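Local coordinates for protein NRPS (Penicillium fellutanum, PDB 6NKI) that binds NADPH in a Rossmann-type domain of the male sterility protein family, probably as part of a multidomain NRPS, at residues A142-T147 against E211-A216; D149-L154 against I161-I166; D247-V252 against G371-A376. One frame throughout, in Å; residues are numbered along the deposited sequence.

Contact 1: A142-T147 against E211-A216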
loop_
_atom_site.group_PDB
_atom_site.type_symbol
_atom_site.label_atom_id
_atom_site.label_comp_id
_atom_site.label_asym_id
_atom_site.label_seq_id
_atom_site.Cartn_x
_atom_site.Cartn_y
_atom_site.Cartn_z
ATOM N N ALA A 142 -16.171 -22.876 18.996
ATOM C CA ALA A 142 -16.411 -21.586 18.365
ATOM C C ALA A 142 -15.492 -21.383 17.165
ATOM O O ALA A 142 -15.924 -20.902 16.109
ATOM C CB ALA A 142 -16.242 -20.471 19.395
ATOM N N ASN A 143 -14.227 -21.785 17.281
ATOM C CA ASN A 143 -13.322 -21.613 16.156
ATOM C C ASN A 143 -13.351 -22.829 15.224
ATOM O O ASN A 143 -13.619 -22.699 14.025
ATOM C CB ASN A 143 -11.904 -21.312 16.655
ATOM C CG ASN A 143 -11.839 -20.010 17.425
ATOM O OD1 ASN A 143 -12.715 -19.157 17.291
ATOM N ND2 ASN A 143 -10.756 -19.810 18.165
ATOM N N VAL A 144 -13.105 -24.024 15.757
ATOM C CA VAL A 144 -12.812 -25.158 14.884
ATOM C C VAL A 144 -14.055 -25.949 14.459
ATOM O O VAL A 144 -14.083 -26.495 13.351
ATOM C CB VAL A 144 -11.787 -26.081 15.561
ATOM C CG1 VAL A 144 -11.340 -27.203 14.606
ATOM C CG2 VAL A 144 -10.609 -25.285 16.091
ATOM N N ARG A 145 -15.071 -26.046 15.314
ATOM C CA ARG A 145 -16.310 -26.726 14.935
ATOM C C ARG A 145 -17.017 -25.968 13.824
ATOM O O ARG A 145 -17.506 -26.565 12.856
ATOM C CB ARG A 145 -17.222 -26.847 16.156
ATOM C CG ARG A 145 -18.594 -27.492 15.963
ATOM C CD ARG A 145 -18.556 -29.000 15.992
ATOM N NE ARG A 145 -19.925 -29.524 16.008
ATOM C CZ ARG A 145 -20.255 -30.814 16.019
ATOM N NH1 ARG A 145 -19.315 -31.751 16.044
ATOM N NH2 ARG A 145 -21.535 -31.165 16.030
ATOM N N SER A 146 -17.092 -24.650 13.976
ATOM C CA SER A 146 -17.533 -23.727 12.945
ATOM C C SER A 146 -16.853 -24.060 11.618
ATOM O O SER A 146 -17.519 -24.134 10.578
ATOM C CB SER A 146 -17.255 -22.292 13.416
ATOM O OG SER A 146 -15.884 -22.076 13.706
ATOM N N THR A 147 -15.538 -24.312 11.652
ATOM C CA THR A 147 -14.821 -24.661 10.429
ATOM C C THR A 147 -15.279 -26.019 9.912
ATOM O O THR A 147 -15.508 -26.197 8.709
ATOM C CB THR A 147 -13.299 -24.638 10.678
ATOM O OG1 THR A 147 -12.888 -23.355 11.192
ATOM C CG2 THR A 147 -12.518 -24.917 9.384
ATOM N N GLU A 211 -6.828 -24.864 10.387
ATOM C CA GLU A 211 -6.022 -24.789 9.176
ATOM C C GLU A 211 -5.620 -26.181 8.700
ATOM O O GLU A 211 -5.794 -26.519 7.523
ATOM C CB GLU A 211 -4.808 -23.891 9.449
ATOM C CG GLU A 211 -3.841 -23.656 8.309
ATOM C CD GLU A 211 -2.927 -22.460 8.570
ATOM O OE1 GLU A 211 -3.103 -21.783 9.605
ATOM O OE2 GLU A 211 -2.030 -22.204 7.739
ATOM N N GLN A 212 -5.112 -27.018 9.615
ATOM C CA GLN A 212 -4.718 -28.379 9.254
ATOM C C GLN A 212 -5.924 -29.222 8.855
ATOM O O GLN A 212 -5.788 -30.211 8.126
ATOM C CB GLN A 212 -3.961 -29.020 10.414
ATOM C CG GLN A 212 -3.465 -30.397 10.090
ATOM C CD GLN A 212 -2.561 -30.397 8.875
ATOM O OE1 GLN A 212 -1.720 -29.511 8.711
ATOM N NE2 GLN A 212 -2.740 -31.387 8.003
ATOM N N LEU A 213 -7.108 -28.825 9.311
ATOM C CA LEU A 213 -8.347 -29.434 8.847
ATOM C C LEU A 213 -8.600 -29.130 7.368
ATOM O O LEU A 213 -8.992 -30.022 6.603
ATOM C CB LEU A 213 -9.484 -28.923 9.724
ATOM C CG LEU A 213 -10.919 -29.405 9.665
ATOM C CD1 LEU A 213 -11.511 -29.171 11.032
ATOM C CD2 LEU A 213 -11.688 -28.621 8.631
ATOM N N ILE A 214 -8.389 -27.866 6.953
ATOM C CA ILE A 214 -8.600 -27.447 5.561
ATOM C C ILE A 214 -7.912 -28.397 4.590
ATOM O O ILE A 214 -8.479 -28.779 3.557
ATOM C CB ILE A 214 -8.100 -25.999 5.356
ATOM C CG1 ILE A 214 -8.947 -24.958 6.092
ATOM C CG2 ILE A 214 -8.104 -25.635 3.880
ATOM C CD1 ILE A 214 -10.240 -24.624 5.390
ATOM N N GLY A 215 -6.677 -28.797 4.908
ATOM C CA GLY A 215 -5.869 -29.529 3.942
ATOM C C GLY A 215 -6.455 -30.874 3.558
ATOM O O GLY A 215 -6.482 -31.233 2.377
ATOM N N ALA A 216 -6.917 -31.642 4.547
ATOM C CA ALA A 216 -7.518 -32.936 4.245
ATOM C C ALA A 216 -8.687 -32.781 3.286
ATOM O O ALA A 216 -8.879 -33.615 2.393
ATOM C CB ALA A 216 -7.961 -33.631 5.532
#
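Leu213 projects from helix 202-220 toward helix 136-156 and divides its two methyl groups between Val144 and Thr147. CD1 of Leu213 lies 4.1 Å from CG1 of Val144, the two side chains meeting at a slant. Its other methyl, CD2, sits 3.9 Å from CG2 of Thr147; here the side chains run alongside each other in opposite directions. The Leu213 fork thus spans residues three positions apart, about one helical turn, on the facing helix. With CG anti to its own backbone N (chi1 -174°), the leucine carries both methyls out across the gap. The backbones stay well apart even at their closest point, where the CA atoms of Thr147 and Leu213 are 8.2 Å from each other, and no hydrogen bond joins the two segments. Ile214, next along, adds little here, although the end of its side chain leans back toward the partner helix.

Behind this first shell, the branching of Thr147 sets its part. Thr147 presents its methyl to Leu213 because chi1 of -56° turns CG2 anti to the backbone N and leaves OG1 on another side, where it hydrogen-bonds to Ser210 OG. A further bond from OG1 back to Asn143 O, in the preceding turn, is doubtful because that carbonyl is poorly placed in the model. The helix has a wider, pi-type turn at 142-145.

Asn143 ND2 hydrogen-bonds to Thr206 OG1, while Val144 also packs on Ala209, so polar links between the helices accompany the apolar contact, on residues that precede Leu213 along its helix. Helices 136-156 and 202-220 both pack on the parallel sheet of the Rossmann-type domain: Thr147 touches His125 of strand 122-125, and Ile214 rests on Leu226 and Ile228 of strand 226-230.

Contact 2: D149-L154 against I161-I166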
loop_
_atom_site.group_PDB
_atom_site.type_symbol
_atom_site.label_atom_id
_atom_site.label_comp_id
_atom_site.label_asym_id
_atom_site.label_seq_id
_atom_site.Cartn_x
_atom_site.Cartn_y
_atom_site.Cartn_z
ATOM N N ASP A 149 -18.223 -27.450 10.539
ATOM C CA ASP A 149 -19.560 -27.232 10.000
ATOM C C ASP A 149 -19.493 -26.669 8.582
ATOM O O ASP A 149 -20.308 -27.035 7.725
ATOM C CB ASP A 149 -20.341 -26.290 10.924
ATOM C CG ASP A 149 -20.654 -26.911 12.285
ATOM O OD1 ASP A 149 -20.857 -28.144 12.354
ATOM O OD2 ASP A 149 -20.680 -26.156 13.288
ATOM N N ILE A 150 -18.493 -25.802 8.317
ATOM C CA ILE A 150 -18.385 -25.058 7.055
ATOM C C ILE A 150 -18.014 -25.971 5.884
ATOM O O ILE A 150 -18.562 -25.828 4.782
ATOM C CB ILE A 150 -17.396 -23.871 7.210
ATOM C CG1 ILE A 150 -18.088 -22.624 7.758
ATOM C CG2 ILE A 150 -16.671 -23.516 5.914
ATOM C CD1 ILE A 150 -17.136 -21.614 8.208
ATOM N N LEU A 151 -17.071 -26.897 6.078
ATOM C CA LEU A 151 -16.780 -27.841 4.999
ATOM C C LEU A 151 -17.966 -28.762 4.727
ATOM O O LEU A 151 -18.224 -29.122 3.572
ATOM C CB LEU A 151 -15.539 -28.670 5.311
ATOM C CG LEU A 151 -14.233 -27.901 5.435
ATOM C CD1 LEU A 151 -13.140 -28.941 5.575
ATOM C CD2 LEU A 151 -14.018 -26.960 4.237
ATOM N N GLN A 152 -18.686 -29.172 5.773
ATOM C CA GLN A 152 -19.959 -29.847 5.556
ATOM C C GLN A 152 -20.832 -29.049 4.612
ATOM O O GLN A 152 -21.517 -29.610 3.750
ATOM C CB GLN A 152 -20.710 -30.037 6.872
ATOM C CG GLN A 152 -20.188 -31.098 7.816
ATOM C CD GLN A 152 -20.983 -31.119 9.101
ATOM O OE1 GLN A 152 -21.821 -30.246 9.344
ATOM N NE2 GLN A 152 -20.746 -32.131 9.923
ATOM N N CYS A 153 -20.803 -27.734 4.752
ATOM C CA CYS A 153 -21.755 -26.897 4.045
ATOM C C CYS A 153 -21.391 -26.793 2.564
ATOM O O CYS A 153 -22.269 -26.892 1.694
ATOM C CB CYS A 153 -21.794 -25.526 4.722
ATOM S SG CYS A 153 -23.256 -24.523 4.418
ATOM N N LEU A 154 -20.101 -26.603 2.254
ATOM C CA LEU A 154 -19.653 -26.660 0.861
ATOM C C LEU A 154 -20.037 -27.990 0.215
ATOM O O LEU A 154 -20.574 -28.021 -0.899
ATOM C CB LEU A 154 -18.133 -26.434 0.771
ATOM C CG LEU A 154 -17.483 -25.046 0.607
ATOM C CD1 LEU A 154 -17.688 -24.137 1.816
ATOM C CD2 LEU A 154 -15.978 -25.174 0.315
ATOM N N ILE A 161 -18.702 -23.568 -3.676
ATOM C CA ILE A 161 -18.656 -22.379 -2.825
ATOM C C ILE A 161 -17.205 -22.113 -2.459
ATOM O O ILE A 161 -16.563 -22.949 -1.812
ATOM C CB ILE A 161 -19.478 -22.533 -1.530
ATOM C CG1 ILE A 161 -20.929 -22.958 -1.817
ATOM C CG2 ILE A 161 -19.393 -21.229 -0.702
ATOM C CD1 ILE A 161 -21.684 -23.344 -0.568
ATOM N N ALA A 162 -16.702 -20.937 -2.823
ATOM C CA ALA A 162 -15.350 -20.558 -2.419
ATOM C C ALA A 162 -15.266 -20.332 -0.907
ATOM O O ALA A 162 -16.104 -19.637 -0.318
ATOM C CB ALA A 162 -14.900 -19.305 -3.170
ATOM N N LEU A 163 -14.258 -20.943 -0.281
ATOM C CA LEU A 163 -13.933 -20.720 1.123
ATOM C C LEU A 163 -12.596 -19.987 1.263
ATOM O O LEU A 163 -11.630 -20.286 0.553
ATOM C CB LEU A 163 -13.867 -22.045 1.899
ATOM C CG LEU A 163 -13.468 -21.902 3.382
ATOM C CD1 LEU A 163 -14.529 -21.235 4.258
ATOM C CD2 LEU A 163 -13.042 -23.211 3.965
ATOM N N THR A 164 -12.537 -19.031 2.184
ATOM C CA THR A 164 -11.279 -18.370 2.543
ATOM C C THR A 164 -11.247 -18.250 4.051
ATOM O O THR A 164 -12.174 -17.689 4.645
ATOM C CB THR A 164 -11.108 -16.973 1.901
ATOM O OG1 THR A 164 -11.107 -17.068 0.477
ATOM C CG2 THR A 164 -9.808 -16.348 2.325
ATOM N N TYR A 165 -10.199 -18.778 4.664
ATOM C CA TYR A 165 -10.103 -18.818 6.112
ATOM C C TYR A 165 -8.955 -17.949 6.576
ATOM O O TYR A 165 -7.834 -18.051 6.070
ATOM C CB TYR A 165 -9.907 -20.248 6.648
ATOM C CG TYR A 165 -9.766 -20.331 8.166
ATOM C CD1 TYR A 165 -10.820 -19.977 9.001
ATOM C CD2 TYR A 165 -8.604 -20.809 8.761
ATOM C CE1 TYR A 165 -10.708 -20.059 10.404
ATOM C CE2 TYR A 165 -8.490 -20.904 10.173
ATOM C CZ TYR A 165 -9.554 -20.526 10.981
ATOM O OH TYR A 165 -9.474 -20.591 12.358
ATOM N N ILE A 166 -9.249 -17.144 7.599
ATOM C CA ILE A 166 -8.257 -16.221 8.211
ATOM C C ILE A 166 -7.634 -16.925 9.412
ATOM O O ILE A 166 -8.332 -17.121 10.402
ATOM C CB ILE A 166 -8.964 -14.939 8.671
ATOM C CG1 ILE A 166 -9.870 -14.357 7.588
ATOM C CG2 ILE A 166 -7.957 -13.927 9.173
ATOM C CD1 ILE A 166 -10.929 -13.434 8.137
#
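Leu154 lies against Ile161, and the flat group it meets there is the carbonyl of Ile161, whose oxygen is approached by the leucine branch and takes no hydrogen bond from helix segment 149-154. Neither segment puts an aromatic ring between helix and strand. The ring of Tyr165 stands clear of the helix segment and meets the ring of His125, which Ile150 touches, with the two planes about 20° apart.

The rest is mainly aliphatic. CG of Leu154 comes 3.9 Å from CB of Ile161 as the two side chains pass at a slant, and their CA atoms, only 5.7 Å apart, mark the closest approach of the backbones. Leu163 takes the centre. With CG anti to its backbone N (chi1 177°), it rises from the strand and splits its branches: CD1 packs 3.5 Å from CG2 of Ile150, whereas CD2 reaches CD2 of Leu151 at 3.9 Å. Below the fork, CB of Leu163 is 4.1 Å from CD2 of Leu154. All three helix residues meet Leu163 roughly at right angles, and one leucine thus touches residues of successive turns.

The axes of helix 149-154 and strand 162-166 pass 10.0 Å apart at 164°, nearly antiparallel. This is the return half of a beta-alpha-beta crossover: helix 136-156 joins strand 122-125 to its parallel neighbour 162-166. Strand 162-166 is hydrogen-bonded through its backbone to strand 122-125 on one side and to Ser225 and Thr227 on the other. Ile150 also rests on Ile123, Leu151 reaches Phe217 of helix 202-220, and helix 276-288 packs against Thr164.

Contact 3: D247-V252 against G371-A376. With NDP (NADPH dihydro-nicotinamide-adenine-dinucleotide phosphate), chain B.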
loop_
_atom_site.group_PDB
_atom_site.type_symbol
_atom_site.label_atom_id
_atom_site.label_comp_id
_atom_site.label_asym_id
_atom_site.label_seq_id
_atom_site.Cartn_x
_atom_site.Cartn_y
_atom_site.Cartn_z
ATOM N N ASP A 247 -6.752 -3.476 21.122
ATOM C CA ASP A 247 -5.708 -4.218 20.366
ATOM C C ASP A 247 -4.436 -4.326 21.214
ATOM O O ASP A 247 -3.943 -3.297 21.681
ATOM C CB ASP A 247 -5.431 -3.546 19.019
ATOM C CG ASP A 247 -4.393 -4.263 18.179
ATOM O OD1 ASP A 247 -4.657 -5.405 17.767
ATOM O OD2 ASP A 247 -3.334 -3.674 17.948
ATOM N N LEU A 248 -3.925 -5.537 21.407
ATOM C CA LEU A 248 -2.676 -5.668 22.151
ATOM C C LEU A 248 -1.713 -4.535 21.833
ATOM O O LEU A 248 -1.148 -3.908 22.736
ATOM C CB LEU A 248 -2.021 -7.002 21.834
ATOM C CG LEU A 248 -0.606 -7.119 22.381
ATOM C CD1 LEU A 248 -0.551 -6.935 23.894
ATOM C CD2 LEU A 248 -0.022 -8.459 21.980
ATOM N N LEU A 249 -1.538 -4.249 20.546
ATOM C CA LEU A 249 -0.555 -3.270 20.103
ATOM C C LEU A 249 -0.801 -1.919 20.765
ATOM O O LEU A 249 0.067 -1.384 21.462
ATOM C CB LEU A 249 -0.613 -3.153 18.570
ATOM C CG LEU A 249 0.502 -2.368 17.898
ATOM C CD1 LEU A 249 1.816 -3.131 18.028
ATOM C CD2 LEU A 249 0.170 -2.048 16.439
ATOM N N TRP A 250 -2.007 -1.372 20.584
ATOM C CA TRP A 250 -2.276 -0.021 21.050
ATOM C C TRP A 250 -2.419 0.057 22.563
ATOM O O TRP A 250 -2.267 1.142 23.136
ATOM C CB TRP A 250 -3.526 0.533 20.385
ATOM C CG TRP A 250 -3.367 0.579 18.937
ATOM C CD1 TRP A 250 -4.085 -0.115 18.007
ATOM C CD2 TRP A 250 -2.350 1.275 18.221
ATOM N NE1 TRP A 250 -3.620 0.157 16.748
ATOM C CE2 TRP A 250 -2.545 0.999 16.848
ATOM C CE3 TRP A 250 -1.306 2.124 18.603
ATOM C CZ2 TRP A 250 -1.740 1.529 15.867
ATOM C CZ3 TRP A 250 -0.511 2.650 17.627
ATOM C CH2 TRP A 250 -0.735 2.357 16.264
ATOM N N ARG A 251 -2.758 -1.064 23.212
ATOM C CA ARG A 251 -2.797 -1.101 24.667
ATOM C C ARG A 251 -1.392 -0.945 25.252
ATOM O O ARG A 251 -1.211 -0.295 26.284
ATOM C CB ARG A 251 -3.451 -2.408 25.133
ATOM C CG ARG A 251 -4.999 -2.492 25.029
ATOM C CD ARG A 251 -5.479 -3.937 25.322
ATOM N NE ARG A 251 -6.934 -4.098 25.244
ATOM C CZ ARG A 251 -7.757 -4.220 26.285
ATOM N NH1 ARG A 251 -9.059 -4.353 26.073
ATOM N NH2 ARG A 251 -7.294 -4.262 27.532
ATOM N N VAL A 252 -0.383 -1.516 24.581
ATOM C CA VAL A 252 1.014 -1.319 24.976
ATOM C C VAL A 252 1.478 0.093 24.628
ATOM O O VAL A 252 2.268 0.700 25.355
ATOM C CB VAL A 252 1.910 -2.379 24.309
ATOM C CG1 VAL A 252 3.378 -2.109 24.588
ATOM C CG2 VAL A 252 1.528 -3.752 24.793
ATOM N N GLY A 371 8.251 -8.286 27.795
ATOM C CA GLY A 371 7.846 -6.922 27.534
ATOM C C GLY A 371 8.043 -6.474 26.105
ATOM O O GLY A 371 7.999 -5.272 25.821
ATOM N N CYS A 372 8.231 -7.413 25.189
ATOM C CA CYS A 372 8.694 -7.107 23.849
ATOM C C CYS A 372 7.688 -7.611 22.823
ATOM O O CYS A 372 7.472 -8.822 22.688
ATOM C CB CYS A 372 10.100 -7.686 23.647
ATOM S SG CYS A 372 10.337 -9.456 23.849
ATOM N N LEU A 373 7.028 -6.668 22.150
ATOM C CA LEU A 373 6.261 -6.927 20.944
ATOM C C LEU A 373 7.188 -7.464 19.851
ATOM O O LEU A 373 8.418 -7.424 19.968
ATOM C CB LEU A 373 5.597 -5.647 20.440
ATOM C CG LEU A 373 4.591 -4.996 21.382
ATOM C CD1 LEU A 373 4.085 -3.688 20.801
ATOM C CD2 LEU A 373 3.458 -5.974 21.647
ATOM N N GLY A 374 6.615 -7.967 18.773
ATOM C CA GLY A 374 7.463 -8.352 17.667
ATOM C C GLY A 374 8.402 -9.511 17.981
ATOM O O GLY A 374 8.388 -10.104 19.048
ATOM N N VAL A 375 9.260 -9.808 17.002
ATOM C CA VAL A 375 9.863 -11.126 16.831
ATOM C C VAL A 375 11.297 -10.974 16.344
ATOM O O VAL A 375 11.609 -10.087 15.539
ATOM C CB VAL A 375 9.026 -11.965 15.819
ATOM C CG1 VAL A 375 9.737 -13.240 15.407
ATOM C CG2 VAL A 375 7.660 -12.307 16.401
ATOM N N ALA A 376 12.170 -11.856 16.830
ATOM C CA ALA A 376 13.543 -11.891 16.342
ATOM C C ALA A 376 13.572 -12.175 14.843
ATOM O O ALA A 376 12.785 -12.987 14.351
ATOM C CB ALA A 376 14.351 -12.953 17.083
HETATM P PA NDP B . -13.031 -9.096 18.496
HETATM O O1A NDP B . -12.155 -9.999 19.315
HETATM O O2A NDP B . -14.315 -8.579 19.089
HETATM O O5B NDP B . -13.326 -9.687 16.945
HETATM C C5B NDP B . -13.646 -11.030 17.043
HETATM C C4B NDP B . -14.896 -11.313 16.205
HETATM O O4B NDP B . -15.369 -12.644 16.547
HETATM C C3B NDP B . -15.979 -10.285 16.491
HETATM O O3B NDP B . -16.675 -10.036 15.316
HETATM C C2B NDP B . -16.961 -11.011 17.480
HETATM O O2B NDP B . -18.265 -10.639 17.366
HETATM C C1B NDP B . -16.739 -12.521 16.982
HETATM N N9A NDP B . -17.010 -13.533 18.067
HETATM C C8A NDP B . -16.326 -13.734 19.288
HETATM N N7A NDP B . -16.845 -14.745 20.033
HETATM C C5A NDP B . -17.923 -15.219 19.252
HETATM C C6A NDP B . -18.865 -16.250 19.456
HETATM N N6A NDP B . -18.842 -17.021 20.600
HETATM N N1A NDP B . -19.837 -16.519 18.533
HETATM C C2A NDP B . -19.818 -15.720 17.421
HETATM N N3A NDP B . -19.002 -14.723 17.078
HETATM C C4A NDP B . -18.036 -14.477 18.031
HETATM O O3 NDP B . -12.092 -7.735 18.195
HETATM P PN NDP B . -10.552 -8.136 17.908
HETATM O O1N NDP B . -9.820 -6.950 17.411
HETATM O O2N NDP B . -9.984 -8.986 19.025
HETATM O O5D NDP B . -10.392 -9.295 16.475
HETATM C C5D NDP B . -10.949 -8.794 15.255
HETATM C C4D NDP B . -10.061 -9.179 13.974
HETATM O O4D NDP B . -8.776 -8.542 14.029
HETATM C C3D NDP B . -9.786 -10.708 13.878
HETATM O O3D NDP B . -10.312 -11.195 12.658
HETATM C C2D NDP B . -8.243 -10.898 13.909
HETATM O O2D NDP B . -7.749 -11.683 12.839
HETATM C C1D NDP B . -7.721 -9.501 13.701
HETATM N N1N NDP B . -6.558 -9.092 14.623
HETATM C C2N NDP B . -6.484 -7.755 14.871
HETATM C C3N NDP B . -5.562 -7.215 15.681
HETATM C C7N NDP B . -5.667 -5.775 15.693
HETATM O O7N NDP B . -6.708 -5.125 15.723
HETATM N N7N NDP B . -4.482 -5.136 15.521
HETATM C C4N NDP B . -4.516 -8.047 16.440
HETATM C C5N NDP B . -4.551 -9.485 16.004
HETATM C C6N NDP B . -5.512 -9.960 15.155
HETATM P P2B NDP B . -18.852 -9.469 18.707
HETATM O O1X NDP B . -20.218 -9.163 18.175
HETATM O O2X NDP B . -18.771 -10.323 19.977
HETATM O O3X NDP B . -17.793 -8.429 18.518
#
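Leu373 packs against the start of helix 248-259, and the tight part of the contact is its CD1 methyl with Leu249 and Val252. CD1 of Leu373 lies 3.6 Å from CD1 of Leu249, the side chains crossing at about a right angle. The same methyl meets CG1 of Val252 tip to tip at 4.2 Å. Val252 offers CG1 because that branch stands anti to the backbone N (chi1 174°). The second methyl of Leu249, CD2, turns the other way and lies 4.0 Å above one face of the Trp250 ring, offset toward its rim.

Away from this methyl the packing loosens. CD2 of Leu373 is 4.3 Å from CG of Leu248, itself partly exposed. Cys372 points its CB away from the helix, and from Gly374 onward the loop, partly exposed, leaves the helix altogether; Gly371 and Gly374 both have positive phi, which glycine readily accepts. Leu249 and Trp250 also touch Ile235 of strand 233-235.

Across the two segments the chemistry is wholly apolar, so here the loop is held through one buried leucine; elsewhere Gly371 O bonds to Asn263 ND2, and Val375 to the backbone of Trp270. At the N-terminal end of the helix Asp247, the N-cap, accepts a weak capping bond from Leu249 N, doubtful in detail because OD2 is crowded in the model. Its carboxylate lies beside the carboxamide of NADPH, too close in the model for the nature of that interaction to be read. One short helix start therefore joins the NADPH pocket to the loop that follows helix 363-369.

Overall arrangement
All three contacts are buried and aliphatic, none is crossed by a hydrogen bond, and each turns on a leucine that spreads its methyls over several partners. Contacts 1 and 2 lie on the same face of the parallel sheet and share helix 136-156; their centres are 9 Å apart, and they merge where Leu213 CD2 meets Leu151 CD1 at 3.4 Å. Contact 1 joins helix to helix, with polar bonds alongside; contact 2 joins helix to sheet. Contact 3 stands apart, about 27 Å and 32 Å from the other two between centres, and ties a helix to an irregular loop. Only contact 3 includes a residue of the NADPH pocket.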